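Local coordinates for structural protein VP1 (Trichodysplasia spinulosa-associated polyomavirus, PDB 4U60) that forms the pentameric building block of the viral capsid and binds sialylated glycans such as the GM1 oligosaccharide on its surface loops, at residues T146-Y149 with R150-Y153. Numbering follows the deposited sequence.
Sequences TGNY and RTDY
Tyr-149 and Arg-150 lie side by side and point the same way, the arginine's CG set over one face of the ring and its chain extended from there to NE, toward the hydroxyl end. This CG makes a CH-pi contact, 3.5 Å from the Tyr-149 ring centroid and almost on the ring normal. Tyr-149 CG, held between backbone N and carbonyl carbon (chi1 79°), turns the ring back alongside the Arg-150 side chain. The hydroxyl sits above the guanidinium plane, not in line with its N-H bonds, so the two do not hydrogen-bond; ring and guanidinium planes are 39° apart. The backbone from Asn-148 to Thr-151 forms a type I beta turn: Asn-148 O accepts Thr-151 N at 3.1 Å, nearly straight at hydrogen, and also Thr-151 OG1 at 2.8 Å. Asn-148 OD1 accepts a hydrogen bond from Arg-150 N (3.1 Å), the donor well above the amide's carbonyl plane, while ND2 bonds Asp-58, a glycan-pocket residue. Thr-146 OG1 closes an ST turn onto Asn-148 N; one water joins Thr-146 OG1 to Tyr-153 OH, which also hydrogen-bonds Glu-189. These bonds hold the turn in shape, and the carboxylate of Asp-41 of the second subunit, hydrogen-bonded by Tyr-149 and salt-bridged by Arg-150, which probably balances its charge, joins it to that subunit.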
# COMPACT_ATOMS: atom_id res chain seq x y z
N THR C 146 3.58 -26.91 -10.81
CA THR C 146 2.15 -26.85 -11.06
C THR C 146 1.33 -27.05 -9.80
O THR C 146 1.76 -27.71 -8.84
CB THR C 146 1.71 -27.93 -12.09
OG1 THR C 146 0.29 -27.85 -12.30
CG2 THR C 146 2.09 -29.34 -11.64
N GLY C 147 0.13 -26.48 -9.80
CA GLY C 147 -0.85 -26.71 -8.77
C GLY C 147 -1.47 -28.09 -8.79
O GLY C 147 -2.10 -28.51 -7.82
N ASN C 148 -1.36 -28.78 -9.92
CA ASN C 148 -1.95 -30.12 -10.08
C ASN C 148 -1.11 -30.95 -11.03
O ASN C 148 -1.12 -30.74 -12.23
CB ASN C 148 -3.41 -30.04 -10.61
CG ASN C 148 -4.02 -31.42 -10.85
OD1 ASN C 148 -3.50 -32.43 -10.38
ND2 ASN C 148 -5.13 -31.46 -11.58
N TYR C 149 -0.38 -31.92 -10.48
CA TYR C 149 0.52 -32.71 -11.32
C TYR C 149 -0.18 -33.46 -12.42
O TYR C 149 0.43 -33.78 -13.44
CB TYR C 149 1.35 -33.69 -10.48
CG TYR C 149 0.66 -34.97 -10.04
CD1 TYR C 149 -0.05 -35.04 -8.84
CD2 TYR C 149 0.74 -36.14 -10.80
CE1 TYR C 149 -0.68 -36.21 -8.42
CE2 TYR C 149 0.12 -37.32 -10.40
CZ TYR C 149 -0.57 -37.35 -9.19
OH TYR C 149 -1.18 -38.52 -8.79
N ARG C 150 -1.46 -33.75 -12.23
CA ARG C 150 -2.24 -34.52 -13.18
C ARG C 150 -2.81 -33.74 -14.37
O ARG C 150 -3.46 -34.33 -15.25
CB ARG C 150 -3.43 -35.16 -12.47
CG ARG C 150 -3.11 -36.02 -11.26
CD ARG C 150 -4.44 -36.36 -10.55
NE ARG C 150 -4.30 -37.16 -9.32
CZ ARG C 150 -4.29 -38.50 -9.28
NH1 ARG C 150 -4.40 -39.23 -10.39
NH2 ARG C 150 -4.17 -39.14 -8.12
N THR C 151 -2.62 -32.43 -14.40
CA THR C 151 -3.20 -31.64 -15.49
C THR C 151 -2.85 -32.23 -16.86
O THR C 151 -1.68 -32.50 -17.13
CB THR C 151 -2.75 -30.18 -15.46
OG1 THR C 151 -2.85 -29.67 -14.12
CG2 THR C 151 -3.61 -29.33 -16.38
N ASP C 152 -3.87 -32.40 -17.69
CA ASP C 152 -3.78 -33.04 -19.00
C ASP C 152 -3.90 -31.94 -20.05
O ASP C 152 -4.96 -31.34 -20.19
CB ASP C 152 -4.93 -34.05 -19.11
CG ASP C 152 -5.05 -34.70 -20.48
OD1 ASP C 152 -4.28 -34.42 -21.41
OD2 ASP C 152 -5.99 -35.50 -20.61
N TYR C 153 -2.80 -31.67 -20.74
CA TYR C 153 -2.72 -30.60 -21.74
C TYR C 153 -2.99 -31.09 -23.17
O TYR C 153 -2.80 -30.33 -24.14
CB TYR C 153 -1.33 -29.94 -21.68
CG TYR C 153 -1.08 -29.25 -20.36
CD1 TYR C 153 -1.69 -28.04 -20.06
CD2 TYR C 153 -0.27 -29.82 -19.39
CE1 TYR C 153 -1.49 -27.41 -18.84
CE2 TYR C 153 -0.04 -29.19 -18.17
CZ TYR C 153 -0.67 -27.98 -17.89
OH TYR C 153 -0.47 -27.35 -16.67
O HOH W 1 0.29 -29.06 -14.66
O HOH W 2 -4.00 -34.24 -8.27
O HOH W 3 0.43 -31.84 -15.55